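Local coordinates for protein (tenascin) (Gallus gallus, PDB 1QR4) that forms two tandem fibronectin type III domains of an extracellular matrix adhesion protein and probably binds heparin, at residues T22-W27 with S59-G64; A32-Y37 with I53-T58; T69-S74 with G91-G96; W115-S120 with S145-K150; D123-S128 with V162-V167. All blocks are in the same frame, centred on the assembly; numbering follows the deposited sequence.

How the contacts relate
Contacts 1, 2 and 3 belong to the first fibronectin type III domain, contacts 4 and 5 to the second. Contact 1 joins two strands of the smaller sheet; contact 2, centred about 15 Å away, is nested inside the loop closed by contact 1, and the rings of Trp27 and Tyr37 meet between the two. Contact 3 lies in the facing sheet, about 11 Å from contact 1 between centres, and its 91-96 segment runs on toward the second domain. There Gly96 O meets Ser166 OG of contact 5 at 2.7 Å. Contacts 4 and 5, centred about 9 Å apart, meet through Trp115 and Tyr125. The putative heparin site includes Lys33 of contact 2 and Lys90, beside contact 3.

Contact 1. Residues T22-W27 with S59-G64; sequences TLSLRW and SFILRG
Leu25 and Phe60 project together into the core from adjacent strands, Leu25 CD1 standing 4.2 Å from Phe60 CD1, oblique to the ring. The same methyl reaches Leu62 CD2 at 4.1 Å, the two leucine side chains passing at a slant. A chi1 of 164° tilts the Phe60 ring toward Leu62, whose CD1 sits in plane at the ring edge. Trp27 lays its ring against the start of strand 59-63: Ser59 N lies over one face, offset toward the rim and 3.8 Å from Trp27 CH2, while Phe60 CB is at the edge. These are strands B and E of a fibronectin type III sandwich, paired antiparallel, and the Leu25 face packs on Leu39 and Ile73 of the opposite sheet. Backbone bonds fix the register, Leu23 N to Leu62 O at 3.0 Å and Leu25 N to Phe60 O at 2.9 Å, each with its reciprocal partner. On the other face Ile61 extends CD1 over Ser24, and Thr22 runs alongside Arg63, Thr22 CG2 being 3.5 Å from Arg63 CG, although the arginine is poorly ordered.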
# COMPACT_ATOMS: atom_id res chain seq x y z
N THR A 22 -3.15 2.40 -5.12
CA THR A 22 -4.50 2.19 -5.64
C THR A 22 -5.52 1.73 -4.63
O THR A 22 -5.19 1.21 -3.57
CB THR A 22 -4.56 1.15 -6.78
OG1 THR A 22 -4.46 -0.16 -6.23
CG2 THR A 22 -3.46 1.37 -7.77
N LEU A 23 -6.78 1.87 -5.03
CA LEU A 23 -7.93 1.45 -4.26
C LEU A 23 -8.91 0.94 -5.28
O LEU A 23 -9.06 1.53 -6.35
CB LEU A 23 -8.56 2.61 -3.51
CG LEU A 23 -7.80 3.02 -2.25
CD1 LEU A 23 -8.38 4.32 -1.72
CD2 LEU A 23 -7.87 1.93 -1.20
N SER A 24 -9.53 -0.18 -4.97
CA SER A 24 -10.51 -0.79 -5.86
C SER A 24 -11.94 -0.48 -5.38
O SER A 24 -12.35 -0.84 -4.27
CB SER A 24 -10.26 -2.30 -5.90
OG SER A 24 -11.15 -2.91 -6.82
N LEU A 25 -12.69 0.23 -6.21
CA LEU A 25 -14.05 0.62 -5.86
C LEU A 25 -15.13 -0.24 -6.52
O LEU A 25 -15.03 -0.62 -7.69
CB LEU A 25 -14.28 2.08 -6.25
CG LEU A 25 -13.29 3.10 -5.69
CD1 LEU A 25 -13.50 4.43 -6.38
CD2 LEU A 25 -13.46 3.22 -4.19
N ARG A 26 -16.19 -0.49 -5.75
CA ARG A 26 -17.32 -1.27 -6.23
C ARG A 26 -18.61 -0.74 -5.62
O ARG A 26 -18.64 -0.34 -4.46
CB ARG A 26 -17.12 -2.74 -5.90
CG ARG A 26 -18.05 -3.65 -6.63
CD ARG A 26 -17.55 -5.07 -6.56
NE ARG A 26 -18.56 -5.99 -7.04
CZ ARG A 26 -19.25 -6.82 -6.26
NH1 ARG A 26 -19.01 -6.85 -4.94
NH2 ARG A 26 -20.19 -7.60 -6.78
N TRP A 27 -19.68 -0.73 -6.42
CA TRP A 27 -20.98 -0.21 -5.98
C TRP A 27 -22.13 -0.75 -6.80
O TRP A 27 -21.94 -1.43 -7.82
CB TRP A 27 -21.00 1.30 -6.13
CG TRP A 27 -20.89 1.71 -7.54
CD1 TRP A 27 -21.91 1.89 -8.42
CD2 TRP A 27 -19.69 1.97 -8.26
NE1 TRP A 27 -21.42 2.24 -9.65
CE2 TRP A 27 -20.06 2.29 -9.59
CE3 TRP A 27 -18.33 1.95 -7.92
CZ2 TRP A 27 -19.13 2.59 -10.57
CZ3 TRP A 27 -17.39 2.25 -8.91
CH2 TRP A 27 -17.80 2.57 -10.22
N SER A 59 -17.58 -1.10 -11.02
CA SER A 59 -16.26 -1.32 -10.47
C SER A 59 -15.29 -0.40 -11.19
O SER A 59 -15.47 -0.08 -12.37
CB SER A 59 -15.85 -2.77 -10.71
OG SER A 59 -14.70 -3.09 -9.95
N PHE A 60 -14.25 0.04 -10.49
CA PHE A 60 -13.26 0.95 -11.06
C PHE A 60 -12.08 0.99 -10.11
O PHE A 60 -12.27 1.12 -8.90
CB PHE A 60 -13.87 2.35 -11.19
CG PHE A 60 -12.86 3.45 -11.40
CD1 PHE A 60 -12.18 4.00 -10.32
CD2 PHE A 60 -12.60 3.95 -12.67
CE1 PHE A 60 -11.26 5.03 -10.50
CE2 PHE A 60 -11.68 4.98 -12.87
CZ PHE A 60 -11.01 5.52 -11.78
N ILE A 61 -10.87 0.87 -10.66
CA ILE A 61 -9.65 0.91 -9.85
C ILE A 61 -9.13 2.34 -9.80
O ILE A 61 -8.76 2.93 -10.82
CB ILE A 61 -8.51 0.03 -10.41
CG1 ILE A 61 -8.95 -1.43 -10.52
CG2 ILE A 61 -7.31 0.11 -9.49
CD1 ILE A 61 -9.12 -2.10 -9.20
N LEU A 62 -9.14 2.90 -8.61
CA LEU A 62 -8.66 4.25 -8.41
C LEU A 62 -7.13 4.19 -8.35
O LEU A 62 -6.56 3.38 -7.63
CB LEU A 62 -9.25 4.78 -7.11
CG LEU A 62 -9.13 6.27 -6.85
CD1 LEU A 62 -9.40 7.09 -8.11
CD2 LEU A 62 -10.12 6.59 -5.76
N ARG A 63 -6.47 5.05 -9.11
CA ARG A 63 -5.01 5.05 -9.15
C ARG A 63 -4.36 6.42 -9.02
O ARG A 63 -5.01 7.47 -9.19
CB ARG A 63 -4.54 4.40 -10.46
CG ARG A 63 -4.86 2.91 -10.60
CD ARG A 63 -4.64 2.44 -12.03
NE ARG A 63 -5.64 2.98 -12.95
CZ ARG A 63 -6.51 2.24 -13.64
NH1 ARG A 63 -6.50 0.92 -13.53
NH2 ARG A 63 -7.41 2.83 -14.41
N GLY A 64 -3.06 6.41 -8.75
CA GLY A 64 -2.31 7.65 -8.63
C GLY A 64 -2.38 8.28 -7.26
O GLY A 64 -2.14 9.48 -7.11

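Contact 2. Residues A32-Y37 with I53-T58; sequences AKFDRY and IPVDST
Phe34 receives Val55 over one face of its ring: Val55 CG1 stands 3.9 Å from the ring centroid of Phe34, 27° off the normal, a CH-pi contact displaced toward the CE2 rim. A chi1 of 79° brings the Phe34 ring toward the 53-58 segment and sets its CZ over the rim of the Tyr37 ring. Tyr37 presents an edge to the carbonyls of the partner segment, with Ile53 O and Pro54 O near the ring plane and both 3.6 Å from Tyr37 CD2. The contact joins the start of strand C (36-42) of the fibronectin type III domain to the loop between 48-53 and 59-63; Lys33, in the same segment, belongs to the putative heparin site. At the root of the Tyr37 ring the segments form an antiparallel hydrogen-bonded pair, Tyr37 N to Ile53 O at 2.9 Å and Ile53 N to Tyr37 O at the same length. Just before it, Asp35 and Arg36 together face Glu78 in a classic beta bulge, and Arg36 NE forms a salt bridge with Glu52. From Pro54 to Ser57 the chain makes a type I turn. Tyr37 OH probably accepts from Trp27 NE1, whose ring meets that of Tyr37 edge-to-face, and donates to a water at 3.0 Å. That water donates to Val55 O at 2.7 Å and to Ser57 O at 2.8 Å, so the hydroxyl and two carbonyls of the turn are satisfied through one water.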
# COMPACT_ATOMS: atom_id res chain seq x y z
N ALA A 32 -32.63 4.52 -11.42
CA ALA A 32 -33.04 5.60 -12.31
C ALA A 32 -32.20 5.71 -13.57
O ALA A 32 -31.04 5.31 -13.61
CB ALA A 32 -33.04 6.93 -11.57
N LYS A 33 -32.81 6.27 -14.61
CA LYS A 33 -32.11 6.46 -15.86
C LYS A 33 -31.08 7.56 -15.63
O LYS A 33 -31.38 8.54 -14.95
CB LYS A 33 -33.12 6.86 -16.95
CG LYS A 33 -34.02 8.05 -16.63
CD LYS A 33 -33.43 9.36 -17.14
CE LYS A 33 -34.28 10.57 -16.79
NZ LYS A 33 -33.62 11.83 -17.22
N PHE A 34 -29.84 7.36 -16.07
CA PHE A 34 -28.83 8.40 -15.88
C PHE A 34 -27.78 8.51 -16.96
O PHE A 34 -27.70 7.68 -17.85
CB PHE A 34 -28.22 8.38 -14.48
CG PHE A 34 -27.17 7.34 -14.27
CD1 PHE A 34 -27.51 6.04 -13.94
CD2 PHE A 34 -25.82 7.67 -14.37
CE1 PHE A 34 -26.53 5.09 -13.69
CE2 PHE A 34 -24.83 6.73 -14.13
CZ PHE A 34 -25.19 5.43 -13.79
N ASP A 35 -26.98 9.57 -16.87
CA ASP A 35 -25.93 9.88 -17.84
C ASP A 35 -24.59 9.20 -17.65
O ASP A 35 -24.06 8.54 -18.55
CB ASP A 35 -25.69 11.39 -17.84
CG ASP A 35 -26.17 12.07 -19.10
OD1 ASP A 35 -27.00 11.47 -19.84
OD2 ASP A 35 -25.71 13.20 -19.34
N ARG A 36 -23.99 9.48 -16.50
CA ARG A 36 -22.69 8.95 -16.14
C ARG A 36 -22.51 9.12 -14.65
O ARG A 36 -23.42 9.52 -13.95
CB ARG A 36 -21.60 9.67 -16.92
CG ARG A 36 -21.69 11.18 -16.86
CD ARG A 36 -20.75 11.79 -17.88
NE ARG A 36 -21.02 13.21 -18.12
CZ ARG A 36 -21.58 13.70 -19.22
NH1 ARG A 36 -21.95 12.89 -20.21
NH2 ARG A 36 -21.80 15.01 -19.32
N TYR A 37 -21.33 8.74 -14.16
CA TYR A 37 -21.01 8.86 -12.75
C TYR A 37 -19.88 9.86 -12.61
O TYR A 37 -19.12 10.07 -13.54
CB TYR A 37 -20.50 7.54 -12.21
CG TYR A 37 -21.48 6.39 -12.14
CD1 TYR A 37 -22.28 6.21 -11.01
CD2 TYR A 37 -21.52 5.42 -13.13
CE1 TYR A 37 -23.08 5.07 -10.88
CE2 TYR A 37 -22.31 4.28 -13.00
CZ TYR A 37 -23.08 4.11 -11.87
OH TYR A 37 -23.85 2.98 -11.73
N ILE A 53 -17.20 8.29 -14.80
CA ILE A 53 -17.20 6.86 -15.02
C ILE A 53 -18.42 6.47 -15.87
O ILE A 53 -19.52 6.97 -15.65
CB ILE A 53 -17.16 6.15 -13.65
CG1 ILE A 53 -15.93 6.66 -12.88
CG2 ILE A 53 -17.12 4.63 -13.82
CD1 ILE A 53 -15.83 6.19 -11.46
N PRO A 54 -18.20 5.61 -16.88
CA PRO A 54 -19.22 5.11 -17.81
C PRO A 54 -20.39 4.48 -17.09
O PRO A 54 -20.21 3.79 -16.10
CB PRO A 54 -18.46 4.02 -18.58
CG PRO A 54 -17.06 4.47 -18.53
CD PRO A 54 -16.91 4.94 -17.12
N VAL A 55 -21.59 4.67 -17.63
CA VAL A 55 -22.80 4.11 -17.03
C VAL A 55 -22.76 2.59 -16.86
O VAL A 55 -23.46 2.03 -16.03
CB VAL A 55 -24.04 4.46 -17.84
CG1 VAL A 55 -24.47 5.85 -17.53
CG2 VAL A 55 -23.75 4.34 -19.31
N ASP A 56 -21.91 1.93 -17.64
CA ASP A 56 -21.80 0.48 -17.60
C ASP A 56 -20.85 -0.10 -16.55
O ASP A 56 -20.63 -1.31 -16.52
CB ASP A 56 -21.45 -0.04 -18.99
CG ASP A 56 -20.30 0.74 -19.64
OD1 ASP A 56 -20.60 1.80 -20.25
OD2 ASP A 56 -19.11 0.32 -19.53
N SER A 57 -20.29 0.75 -15.69
CA SER A 57 -19.37 0.26 -14.67
C SER A 57 -19.97 0.18 -13.27
O SER A 57 -20.80 1.01 -12.88
CB SER A 57 -18.10 1.13 -14.61
OG SER A 57 -17.63 1.45 -15.90
N THR A 58 -19.56 -0.84 -12.52
CA THR A 58 -19.98 -1.00 -11.14
C THR A 58 -18.71 -1.27 -10.34
O THR A 58 -18.75 -1.56 -9.14
CB THR A 58 -20.98 -2.13 -10.96
OG1 THR A 58 -20.42 -3.36 -11.44
CG2 THR A 58 -22.26 -1.82 -11.71
O HOH W 1 -23.47 0.68 -13.64

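Contact 3. Residues T69-S74 with G91-G96; sequences TEYTIS and GSTVVG
Thr69 and Thr93 grip each other twice: Thr93 N donates to Thr69 O at 2.7 Å, and Thr69 N donates to Thr93 OG1 at 2.8 Å. A chi1 of 46° tucks Thr93 OG1 back over its own backbone, facing Thr69 N, and the hydroxyl also bonds to Asp66 O, which ties the chain just after strand 87-92 to the loop before 70-78. Next along, Tyr71 N bonds to Gly91 O at 2.7 Å, and Gly91 N returns a bond to Tyr71 O at 3.0 Å. Gly91 O also sits at the edge of the Tyr71 ring, whose OH reaches Asp66 N, as in a tyrosine corner. On the opposite side of the sheet Glu70 CB packs beside Ser92 CB at 3.8 Å. The pair is the F-G hairpin of the first fibronectin type III domain: strand 36-42 flanks 70-78 on its other edge, strand 22-28 packs across the core on Ile73, and 91-96 leads toward the second domain.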
# COMPACT_ATOMS: atom_id res chain seq x y z
N THR A 69 -2.31 6.83 3.18
CA THR A 69 -3.05 8.09 3.21
C THR A 69 -4.54 7.77 3.17
O THR A 69 -4.96 6.86 2.45
CB THR A 69 -2.73 8.95 1.97
OG1 THR A 69 -1.35 9.31 1.99
CG2 THR A 69 -3.55 10.21 1.96
N GLU A 70 -5.34 8.52 3.92
CA GLU A 70 -6.77 8.27 3.89
C GLU A 70 -7.46 9.21 2.92
O GLU A 70 -7.06 10.35 2.77
CB GLU A 70 -7.36 8.42 5.29
CG GLU A 70 -8.84 8.09 5.37
CD GLU A 70 -9.34 8.02 6.79
OE1 GLU A 70 -9.09 8.97 7.56
OE2 GLU A 70 -9.98 7.01 7.14
N TYR A 71 -8.48 8.71 2.23
CA TYR A 71 -9.23 9.52 1.27
C TYR A 71 -10.75 9.46 1.50
O TYR A 71 -11.31 8.41 1.83
CB TYR A 71 -8.98 9.04 -0.16
CG TYR A 71 -7.60 9.29 -0.69
CD1 TYR A 71 -6.59 8.34 -0.54
CD2 TYR A 71 -7.31 10.46 -1.38
CE1 TYR A 71 -5.33 8.54 -1.07
CE2 TYR A 71 -6.05 10.67 -1.91
CZ TYR A 71 -5.06 9.70 -1.75
OH TYR A 71 -3.81 9.90 -2.28
N THR A 72 -11.40 10.59 1.31
CA THR A 72 -12.84 10.63 1.43
C THR A 72 -13.28 10.43 -0.01
O THR A 72 -12.97 11.25 -0.87
CB THR A 72 -13.32 11.99 1.94
OG1 THR A 72 -12.80 12.21 3.26
CG2 THR A 72 -14.85 12.04 1.99
N ILE A 73 -13.93 9.31 -0.28
CA ILE A 73 -14.39 9.02 -1.63
C ILE A 73 -15.90 9.15 -1.72
O ILE A 73 -16.62 8.60 -0.89
CB ILE A 73 -13.97 7.59 -2.09
CG1 ILE A 73 -12.45 7.43 -2.01
CG2 ILE A 73 -14.39 7.36 -3.55
CD1 ILE A 73 -11.96 6.00 -2.06
N SER A 74 -16.36 9.88 -2.72
CA SER A 74 -17.79 10.05 -2.97
C SER A 74 -18.15 9.90 -4.44
O SER A 74 -17.52 10.45 -5.34
CB SER A 74 -18.31 11.38 -2.41
OG SER A 74 -17.60 12.48 -2.95
N GLY A 91 -11.37 5.50 2.54
CA GLY A 91 -10.46 4.41 2.26
C GLY A 91 -9.06 4.98 2.32
O GLY A 91 -8.78 6.06 1.79
N SER A 92 -8.19 4.29 3.04
CA SER A 92 -6.82 4.72 3.17
C SER A 92 -5.92 3.72 2.45
O SER A 92 -6.21 2.53 2.43
CB SER A 92 -6.45 4.82 4.64
OG SER A 92 -6.82 3.64 5.32
N THR A 93 -4.89 4.23 1.79
CA THR A 93 -3.93 3.38 1.08
C THR A 93 -3.03 2.71 2.12
O THR A 93 -2.94 3.19 3.26
CB THR A 93 -3.02 4.19 0.13
OG1 THR A 93 -2.54 5.35 0.81
CG2 THR A 93 -3.78 4.58 -1.12
N VAL A 94 -2.39 1.61 1.74
CA VAL A 94 -1.50 0.91 2.66
C VAL A 94 -0.15 1.63 2.74
O VAL A 94 0.23 2.31 1.80
CB VAL A 94 -1.29 -0.53 2.22
CG1 VAL A 94 -0.61 -0.57 0.87
CG2 VAL A 94 -0.46 -1.27 3.25
N VAL A 95 0.55 1.51 3.86
CA VAL A 95 1.86 2.14 4.02
C VAL A 95 2.83 1.67 2.93
O VAL A 95 2.70 0.55 2.41
CB VAL A 95 2.45 1.86 5.44
CG1 VAL A 95 2.55 0.37 5.69
CG2 VAL A 95 3.81 2.52 5.60
N GLY A 96 3.77 2.53 2.56
CA GLY A 96 4.74 2.19 1.52
C GLY A 96 5.87 1.21 1.83
O GLY A 96 6.39 1.17 2.96

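Contact 4. Residues W115-S120 with S145-K150; sequences WTPPRS and SKTRTK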
# COMPACT_ATOMS: atom_id res chain seq x y z
N TRP A 115 18.45 -0.41 3.25
CA TRP A 115 17.29 -0.18 2.38
C TRP A 115 16.99 1.28 2.17
O TRP A 115 17.32 2.10 3.01
CB TRP A 115 16.03 -0.84 2.95
CG TRP A 115 15.74 -0.39 4.34
CD1 TRP A 115 15.01 0.71 4.71
CD2 TRP A 115 16.24 -0.97 5.55
NE1 TRP A 115 15.04 0.85 6.07
CE2 TRP A 115 15.78 -0.17 6.62
CE3 TRP A 115 17.03 -2.10 5.83
CZ2 TRP A 115 16.09 -0.45 7.96
CZ3 TRP A 115 17.34 -2.38 7.17
CH2 TRP A 115 16.87 -1.56 8.21
N THR A 116 16.35 1.61 1.06
CA THR A 116 16.01 3.00 0.81
C THR A 116 14.56 3.24 1.23
O THR A 116 13.63 2.57 0.78
CB THR A 116 16.30 3.45 -0.65
OG1 THR A 116 15.25 3.02 -1.52
CG2 THR A 116 17.65 2.87 -1.12
N PRO A 117 14.37 4.17 2.17
CA PRO A 117 13.11 4.60 2.76
C PRO A 117 12.11 5.14 1.76
O PRO A 117 12.48 5.82 0.80
CB PRO A 117 13.55 5.71 3.71
CG PRO A 117 14.90 5.26 4.12
CD PRO A 117 15.49 4.88 2.81
N PRO A 118 10.83 4.84 2.00
CA PRO A 118 9.71 5.27 1.17
C PRO A 118 9.29 6.71 1.50
O PRO A 118 9.74 7.28 2.51
CB PRO A 118 8.61 4.28 1.57
CG PRO A 118 8.89 4.09 3.04
CD PRO A 118 10.38 3.92 3.06
N ARG A 119 8.48 7.31 0.62
CA ARG A 119 7.98 8.67 0.82
C ARG A 119 6.65 8.51 1.55
O ARG A 119 5.57 8.71 0.98
CB ARG A 119 7.77 9.40 -0.52
CG ARG A 119 9.06 9.82 -1.24
CD ARG A 119 9.81 10.92 -0.48
NE ARG A 119 9.07 12.18 -0.46
CZ ARG A 119 9.51 13.32 -0.99
NH1 ARG A 119 10.70 13.36 -1.59
NH2 ARG A 119 8.77 14.42 -0.93
N SER A 120 6.75 8.06 2.79
CA SER A 120 5.60 7.82 3.65
C SER A 120 6.07 7.80 5.10
O SER A 120 7.17 7.33 5.40
CB SER A 120 4.95 6.47 3.28
OG SER A 120 3.98 6.08 4.24
N SER A 145 13.86 5.86 11.80
CA SER A 145 14.86 6.81 11.33
C SER A 145 16.06 6.07 10.75
O SER A 145 16.80 6.61 9.92
CB SER A 145 15.33 7.70 12.48
OG SER A 145 15.76 6.90 13.57
N LYS A 146 16.24 4.82 11.21
CA LYS A 146 17.33 3.95 10.78
C LYS A 146 17.07 3.44 9.37
O LYS A 146 15.93 3.10 9.02
CB LYS A 146 17.50 2.77 11.73
CG LYS A 146 17.68 3.17 13.19
CD LYS A 146 18.26 2.04 14.02
CE LYS A 146 19.71 1.76 13.63
NZ LYS A 146 20.36 0.66 14.41
N THR A 147 18.13 3.37 8.57
CA THR A 147 18.04 2.93 7.19
C THR A 147 18.89 1.68 6.92
O THR A 147 19.04 1.25 5.77
CB THR A 147 18.46 4.08 6.25
OG1 THR A 147 18.49 3.63 4.89
CG2 THR A 147 19.83 4.61 6.63
N ARG A 148 19.40 1.06 7.99
CA ARG A 148 20.22 -0.14 7.86
C ARG A 148 20.38 -0.90 9.17
O ARG A 148 20.14 -0.36 10.25
CB ARG A 148 21.62 0.21 7.33
CG ARG A 148 22.50 1.01 8.29
CD ARG A 148 23.89 1.25 7.71
NE ARG A 148 23.83 1.87 6.39
CZ ARG A 148 24.80 1.79 5.48
NH1 ARG A 148 25.92 1.13 5.75
NH2 ARG A 148 24.65 2.35 4.28
N THR A 149 20.78 -2.17 9.07
CA THR A 149 21.02 -2.98 10.26
C THR A 149 22.04 -4.08 9.98
O THR A 149 22.35 -4.41 8.83
CB THR A 149 19.73 -3.59 10.87
OG1 THR A 149 19.95 -3.86 12.27
CG2 THR A 149 19.37 -4.90 10.18
N LYS A 150 22.55 -4.64 11.07
CA LYS A 150 23.54 -5.69 11.04
C LYS A 150 22.90 -7.01 11.40
O LYS A 150 22.09 -7.09 12.32
CB LYS A 150 24.64 -5.35 12.06
CG LYS A 150 24.11 -5.07 13.48
CD LYS A 150 25.19 -4.62 14.46
CE LYS A 150 25.63 -3.18 14.21
NZ LYS A 150 26.54 -2.70 15.29
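Trp115 lays one face of its indole against the backbone of 147-148. Thr147 O lies over the centre of that face, 3.5 Å above the plane, and Arg148 N sits beside it toward the rim, 3.6 Å from Trp115 CZ2. Arg148 CA completes the cover as a CH-pi contact, 4.0 Å from the centroid of the six-membered ring of Trp115 and 25° off its normal. At Trp115 a chi1 of 55° swings the indole back over its own main chain and onto this one. Two hydrogen bonds clamp the backbone of the same residue: Trp115 N donates to Thr147 O at 3.1 Å in a nearly straight bond (167°), and Thr147 OG1 donates to Trp115 O at 2.7 Å, close to the line of the carbonyl. Thr147 O has a second partner in Ser114 OG, so this carbonyl is held by two bonds while lying on the ring. Pro117 adds a light touch, its CD 3.9 Å from Thr147 OG1. Beyond the two segments the indole packs on Pro98, Val127 and Val142, and its ring meets that of Tyr125. A tryptophan at the end of strand B, buried against the chain entering strand E, is the core tryptophan characteristic of fibronectin type III domains.

Contact 5. Residues D123-S128 with V162-V167; sequences DSYRVS and VNIISV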
# COMPACT_ATOMS: atom_id res chain seq x y z
N ASP A 123 6.97 4.27 11.22
CA ASP A 123 7.40 4.08 12.61
C ASP A 123 8.58 3.13 12.75
O ASP A 123 9.53 3.42 13.47
CB ASP A 123 6.25 3.56 13.48
CG ASP A 123 5.05 4.48 13.50
OD1 ASP A 123 5.12 5.61 12.95
OD2 ASP A 123 4.03 4.05 14.07
N SER A 124 8.49 1.97 12.09
CA SER A 124 9.55 0.95 12.15
C SER A 124 9.64 0.07 10.88
O SER A 124 8.91 0.29 9.91
CB SER A 124 9.36 0.05 13.39
OG SER A 124 8.09 -0.58 13.39
N TYR A 125 10.56 -0.90 10.89
CA TYR A 125 10.74 -1.83 9.76
C TYR A 125 10.91 -3.24 10.30
O TYR A 125 11.61 -3.44 11.29
CB TYR A 125 12.00 -1.49 8.97
CG TYR A 125 12.01 -0.14 8.31
CD1 TYR A 125 11.39 0.05 7.08
CD2 TYR A 125 12.67 0.93 8.90
CE1 TYR A 125 11.43 1.29 6.45
CE2 TYR A 125 12.71 2.18 8.27
CZ TYR A 125 12.09 2.35 7.05
OH TYR A 125 12.14 3.57 6.42
N ARG A 126 10.25 -4.22 9.69
CA ARG A 126 10.42 -5.60 10.12
C ARG A 126 11.27 -6.37 9.10
O ARG A 126 10.83 -6.67 7.98
CB ARG A 126 9.07 -6.29 10.37
CG ARG A 126 8.78 -6.49 11.86
CD ARG A 126 7.67 -7.52 12.11
NE ARG A 126 6.33 -6.94 12.00
CZ ARG A 126 5.78 -6.15 12.93
NH1 ARG A 126 6.45 -5.84 14.03
NH2 ARG A 126 4.55 -5.69 12.75
N VAL A 127 12.52 -6.60 9.49
CA VAL A 127 13.50 -7.31 8.67
C VAL A 127 13.54 -8.78 9.03
O VAL A 127 14.06 -9.15 10.08
CB VAL A 127 14.93 -6.74 8.88
CG1 VAL A 127 15.90 -7.42 7.95
CG2 VAL A 127 14.95 -5.24 8.66
N SER A 128 12.99 -9.62 8.16
CA SER A 128 13.02 -11.05 8.41
C SER A 128 14.09 -11.73 7.52
O SER A 128 14.46 -11.20 6.47
CB SER A 128 11.65 -11.68 8.17
OG SER A 128 11.31 -11.69 6.80
N VAL A 162 15.84 -12.58 2.45
CA VAL A 162 15.69 -11.44 3.35
C VAL A 162 14.62 -10.48 2.92
O VAL A 162 14.77 -9.77 1.94
CB VAL A 162 17.00 -10.63 3.49
CG1 VAL A 162 16.77 -9.37 4.32
CG2 VAL A 162 18.08 -11.49 4.13
N ASN A 163 13.59 -10.39 3.76
CA ASN A 163 12.44 -9.53 3.55
C ASN A 163 12.46 -8.35 4.51
O ASN A 163 12.87 -8.47 5.66
CB ASN A 163 11.17 -10.32 3.79
CG ASN A 163 11.14 -11.64 3.02
OD1 ASN A 163 11.27 -12.72 3.61
ND2 ASN A 163 10.96 -11.56 1.71
N ILE A 164 12.01 -7.21 4.02
CA ILE A 164 11.93 -5.99 4.82
C ILE A 164 10.53 -5.40 4.62
O ILE A 164 10.04 -5.30 3.48
CB ILE A 164 13.00 -4.98 4.40
CG1 ILE A 164 14.39 -5.61 4.59
CG2 ILE A 164 12.87 -3.71 5.24
CD1 ILE A 164 15.53 -4.74 4.11
N ILE A 165 9.88 -5.03 5.72
CA ILE A 165 8.53 -4.48 5.69
C ILE A 165 8.46 -3.21 6.49
O ILE A 165 9.09 -3.11 7.54
CB ILE A 165 7.55 -5.49 6.32
CG1 ILE A 165 7.29 -6.64 5.36
CG2 ILE A 165 6.24 -4.83 6.68
CD1 ILE A 165 6.46 -7.75 5.96
N SER A 166 7.71 -2.22 6.00
CA SER A 166 7.52 -0.95 6.72
C SER A 166 6.32 -1.11 7.65
O SER A 166 5.34 -1.79 7.31
CB SER A 166 7.19 0.19 5.77
OG SER A 166 8.21 0.37 4.82
N VAL A 167 6.38 -0.45 8.80
CA VAL A 167 5.29 -0.51 9.77
C VAL A 167 4.96 0.88 10.31
O VAL A 167 5.84 1.66 10.66
CB VAL A 167 5.63 -1.44 10.96
CG1 VAL A 167 4.43 -1.55 11.89
CG2 VAL A 167 6.02 -2.81 10.47
O HOH W 2 12.44 -14.47 5.78
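Val127 holds CG1 anti to its backbone N (chi1 -176°), and Ile164 has CG1 anti to the carbonyl carbon (chi1 -60°), which sets the two side chains flank to flank on the core face, with Val127 CG1 4.1 Å from Ile164 CG1. Val162 CG1 closes in on Val127 CG1 at 4.2 Å. On this face too, the Tyr125 ring passes Ser166 OG, which is 3.7 Å from Tyr125 CE1, while Ile165 O lies near the ring plane at an edge. On the other face Val167 CG2 stands over one face of the Arg126 guanidinium, 4.0 Å from Arg126 NH2, though the arginine is poorly ordered. Ser128 OG packs on Asn163 CB, and a water that donates to Asn163 OD1 is also bonded to this hydroxyl. Antiparallel pairing runs the length of the segments, with Arg126 N to Ile165 O at 2.7 Å and Ser128 N to Asn163 O at 2.8 Å. At the other end Val167 O takes two donors, Asp123 N at 2.9 Å and Ser124 N at 3.0 Å, the signature of a classic beta bulge. Ser166 OG bonds to Gly96 O, at the junction with the first domain. The two strands, C and F, occupy the middle of the four-stranded sheet, between 138-143 and 171-181, and their Val127-Ile164 face packs across the sandwich on Ile101, Val113 and Trp115.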